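Local structure of heme-binding protein A / AI-2 binding protein A (6OFQ) at residues A[508-520]-A[524-533]. The protein binds peptides in the periplasm, probably handing them to an ABC transporter for uptake. Residues are numbered along the deposited sequence; the frame is centred on the assembly and turned at random.
Sequences PHLSKVKGYKTTG and NRFFKVYLEK
Lys514 and Tyr530 form the hydrogen-bonded pair of a short two-stranded antiparallel ribbon that ties the C-terminal tail of this type II periplasmic binding protein to the chain leaving strand 497-510. Both of their mutual backbone bonds are 2.8 Å, from Lys514 N to Tyr530 O and from Tyr530 N to Lys514 O, and the first is almost straight at 171°. A third rung, Glu532 N to Lys512 O at 2.9 Å, carries the ladder past the strand end. Val529 CA and Leu531 CA add weaker C-H contacts to the carbonyls of Lys514 and Lys512.

On the face of the ribbon that carries Lys514 and Tyr530, the lysine CB sits over one face of the tyrosine ring, 3.5 Å from the centroid, a CH-pi contact. Tyr530 has its CG between backbone N and carbonyl carbon (chi1 61°), which folds the ring back against Lys514. The lysine bends at chi2 and runs on to Glu532; its CE packs against the carboxylate, while NZ and OE1 are too far apart for a salt bridge and are joined by a water.

Val513 and Leu531 occupy the other face side by side, CG2 of the valine meeting CD2 of the leucine; Val513 CG1 also packs on Val529 CG1. Gly515, at positive phi, brings its CA within 3.6 Å of Lys528 O; beyond it, Val529 CG2 lies at the edge of the Tyr516 ring. Tyr516 itself also touches Val507 and Tyr70.

At the Asn524 end, Asn60 grips the backbone of Asn524 and Phe526, and a hydrogen bond joins the segments: the Tyr516 hydroxyl donates to Asn524 OD1 at 2.6 Å, with OD1 in the plane of the ring and the amide turned 25° from it.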
# COMPACT_ATOMS: atom_id res chain seq x y z
N PRO A 508 -4.96 17.53 5.70
CA PRO A 508 -5.19 18.62 6.65
C PRO A 508 -4.74 18.33 8.07
O PRO A 508 -4.81 17.18 8.53
CB PRO A 508 -6.73 18.69 6.66
CG PRO A 508 -7.22 17.92 5.47
CD PRO A 508 -6.19 16.84 5.29
N HIS A 509 -4.15 19.33 8.72
CA HIS A 509 -3.74 19.17 10.09
C HIS A 509 -3.71 20.49 10.80
O HIS A 509 -3.76 21.55 10.19
CB HIS A 509 -2.39 18.46 10.19
CG HIS A 509 -1.29 19.16 9.48
ND1 HIS A 509 -0.50 20.14 10.04
CD2 HIS A 509 -0.88 19.07 8.20
CE1 HIS A 509 0.39 20.56 9.17
NE2 HIS A 509 0.16 19.94 8.03
N LEU A 510 -3.70 20.42 12.13
CA LEU A 510 -3.44 21.65 12.87
C LEU A 510 -2.05 22.23 12.62
O LEU A 510 -1.10 21.47 12.40
CB LEU A 510 -3.69 21.43 14.39
CG LEU A 510 -5.03 20.88 14.77
CD1 LEU A 510 -5.09 20.57 16.25
CD2 LEU A 510 -6.17 21.80 14.43
N SER A 511 -1.95 23.56 12.63
CA SER A 511 -0.67 24.24 12.42
C SER A 511 0.41 23.84 13.40
O SER A 511 1.59 23.80 13.01
CB SER A 511 -0.85 25.76 12.42
OG SER A 511 -1.37 26.18 13.66
N LYS A 512 0.02 23.49 14.63
CA LYS A 512 1.00 23.08 15.64
C LYS A 512 1.63 21.73 15.32
O LYS A 512 2.64 21.37 15.92
CB LYS A 512 0.37 22.91 17.05
CG LYS A 512 -0.62 21.76 17.21
CD LYS A 512 -1.23 21.40 18.59
CE LYS A 512 -2.43 22.27 18.78
NZ LYS A 512 -3.03 22.11 20.15
N VAL A 513 1.04 20.93 14.45
CA VAL A 513 1.60 19.60 14.13
C VAL A 513 2.66 19.80 13.02
O VAL A 513 2.33 20.24 11.93
CB VAL A 513 0.50 18.61 13.68
CG1 VAL A 513 1.13 17.28 13.25
CG2 VAL A 513 -0.53 18.42 14.78
N LYS A 514 3.89 19.48 13.39
CA LYS A 514 5.04 19.66 12.52
C LYS A 514 5.72 18.33 12.26
O LYS A 514 5.56 17.38 13.03
CB LYS A 514 6.09 20.49 13.23
CG LYS A 514 5.63 21.87 13.67
CD LYS A 514 5.15 22.68 12.51
CE LYS A 514 4.76 24.06 13.04
NZ LYS A 514 4.59 24.94 11.85
N GLY A 515 6.47 18.29 11.15
CA GLY A 515 7.30 17.13 10.89
C GLY A 515 6.67 16.05 10.04
O GLY A 515 7.40 15.14 9.60
N TYR A 516 5.36 16.07 9.92
CA TYR A 516 4.72 15.10 9.04
C TYR A 516 5.10 15.44 7.61
O TYR A 516 5.14 16.62 7.26
CB TYR A 516 3.21 15.13 9.21
CG TYR A 516 2.44 14.11 8.39
CD1 TYR A 516 2.30 12.80 8.86
CD2 TYR A 516 1.93 14.41 7.15
CE1 TYR A 516 1.56 11.87 8.17
CE2 TYR A 516 1.20 13.49 6.44
CZ TYR A 516 1.08 12.21 6.93
OH TYR A 516 0.36 11.23 6.23
N LYS A 517 5.24 14.41 6.79
CA LYS A 517 5.59 14.64 5.37
C LYS A 517 4.65 13.80 4.51
O LYS A 517 4.45 12.62 4.73
CB LYS A 517 7.07 14.32 5.14
CG LYS A 517 7.98 15.43 5.62
CD LYS A 517 9.46 15.21 5.44
CE LYS A 517 10.26 16.43 5.86
NZ LYS A 517 9.79 17.22 7.02
N THR A 518 4.11 14.43 3.46
CA THR A 518 3.27 13.72 2.51
C THR A 518 4.14 13.02 1.40
O THR A 518 3.62 12.22 0.64
CB THR A 518 2.27 14.64 1.76
OG1 THR A 518 3.03 15.66 1.08
CG2 THR A 518 1.25 15.20 2.73
N THR A 519 5.40 13.39 1.32
CA THR A 519 6.35 12.90 0.31
C THR A 519 6.97 11.58 0.72
O THR A 519 7.04 11.22 1.89
CB THR A 519 7.44 13.95 0.06
OG1 THR A 519 8.13 14.29 1.27
CG2 THR A 519 6.80 15.23 -0.57
N GLY A 520 7.46 10.86 -0.29
CA GLY A 520 8.17 9.60 -0.09
C GLY A 520 7.22 8.47 0.22
O GLY A 520 6.05 8.51 -0.11
N ASN A 524 3.08 7.39 7.03
CA ASN A 524 2.38 7.40 8.32
C ASN A 524 3.15 6.83 9.47
O ASN A 524 2.57 6.37 10.46
CB ASN A 524 0.99 6.80 8.18
CG ASN A 524 0.13 7.64 7.24
OD1 ASN A 524 0.07 8.86 7.36
ND2 ASN A 524 -0.48 6.99 6.25
N ARG A 525 4.47 6.86 9.36
CA ARG A 525 5.36 6.72 10.51
C ARG A 525 5.39 8.07 11.23
O ARG A 525 5.50 9.13 10.57
CB ARG A 525 6.76 6.38 10.04
CG ARG A 525 6.83 4.96 9.53
CD ARG A 525 8.17 4.64 8.90
NE ARG A 525 8.37 5.41 7.68
CZ ARG A 525 9.53 5.63 7.14
NH1 ARG A 525 10.64 5.23 7.71
NH2 ARG A 525 9.57 6.27 5.98
N PHE A 526 5.19 8.07 12.55
CA PHE A 526 5.05 9.31 13.32
C PHE A 526 6.29 9.68 14.09
O PHE A 526 6.24 10.63 14.84
CB PHE A 526 3.84 9.18 14.29
CG PHE A 526 2.56 8.89 13.58
CD1 PHE A 526 2.05 9.74 12.59
CD2 PHE A 526 1.86 7.74 13.86
CE1 PHE A 526 0.92 9.42 11.84
CE2 PHE A 526 0.69 7.45 13.16
CZ PHE A 526 0.21 8.29 12.17
N PHE A 527 7.40 8.96 13.99
CA PHE A 527 8.60 9.24 14.76
C PHE A 527 9.18 10.63 14.60
O PHE A 527 9.91 11.05 15.51
CB PHE A 527 9.64 8.11 14.67
CG PHE A 527 10.26 7.79 13.32
CD1 PHE A 527 9.75 8.12 12.06
CD2 PHE A 527 11.39 7.00 13.35
CE1 PHE A 527 10.37 7.71 10.86
CE2 PHE A 527 11.99 6.55 12.18
CZ PHE A 527 11.50 6.91 10.94
N LYS A 528 8.96 11.31 13.47
CA LYS A 528 9.52 12.66 13.22
C LYS A 528 8.50 13.74 13.50
O LYS A 528 8.78 14.92 13.37
CB LYS A 528 10.09 12.82 11.81
CG LYS A 528 10.97 11.68 11.35
CD LYS A 528 12.13 11.43 12.32
CE LYS A 528 13.00 10.27 11.83
NZ LYS A 528 14.09 9.94 12.77
N VAL A 529 7.26 13.36 13.86
CA VAL A 529 6.20 14.37 14.06
C VAL A 529 6.32 14.97 15.46
O VAL A 529 6.61 14.25 16.41
CB VAL A 529 4.80 13.73 13.87
CG1 VAL A 529 3.69 14.75 14.10
CG2 VAL A 529 4.73 13.25 12.43
N TYR A 530 6.10 16.28 15.58
CA TYR A 530 6.16 16.87 16.92
C TYR A 530 5.15 17.99 16.95
O TYR A 530 4.58 18.43 15.93
CB TYR A 530 7.57 17.41 17.27
CG TYR A 530 8.10 18.51 16.38
CD1 TYR A 530 8.71 18.24 15.15
CD2 TYR A 530 7.92 19.84 16.70
CE1 TYR A 530 9.18 19.25 14.33
CE2 TYR A 530 8.41 20.83 15.89
CZ TYR A 530 9.08 20.56 14.71
OH TYR A 530 9.60 21.58 13.91
N LEU A 531 4.88 18.42 18.19
CA LEU A 531 3.97 19.53 18.41
C LEU A 531 4.73 20.78 18.81
O LEU A 531 5.58 20.73 19.69
CB LEU A 531 3.00 19.12 19.53
CG LEU A 531 2.27 17.79 19.35
CD1 LEU A 531 1.28 17.56 20.52
CD2 LEU A 531 1.59 17.72 17.98
N GLU A 532 4.44 21.86 18.09
CA GLU A 532 5.24 23.06 18.21
C GLU A 532 4.92 23.68 19.55
O GLU A 532 3.77 23.75 19.95
CB GLU A 532 4.91 24.05 17.12
CG GLU A 532 5.93 25.15 17.33
CD GLU A 532 6.07 25.99 16.10
OE1 GLU A 532 5.05 26.69 15.84
OE2 GLU A 532 7.14 25.86 15.47
N LYS A 533 5.98 24.06 20.27
CA LYS A 533 5.73 24.74 21.56
C LYS A 533 6.61 25.98 21.71
O LYS A 533 6.00 26.92 22.21
CB LYS A 533 6.05 23.85 22.77
CG LYS A 533 5.46 22.46 22.75
CD LYS A 533 6.48 21.56 23.42
CE LYS A 533 6.06 20.10 23.41
NZ LYS A 533 5.83 19.45 22.11
OXT LYS A 533 7.80 25.96 21.35
O HOH W 1 3.86 27.51 13.51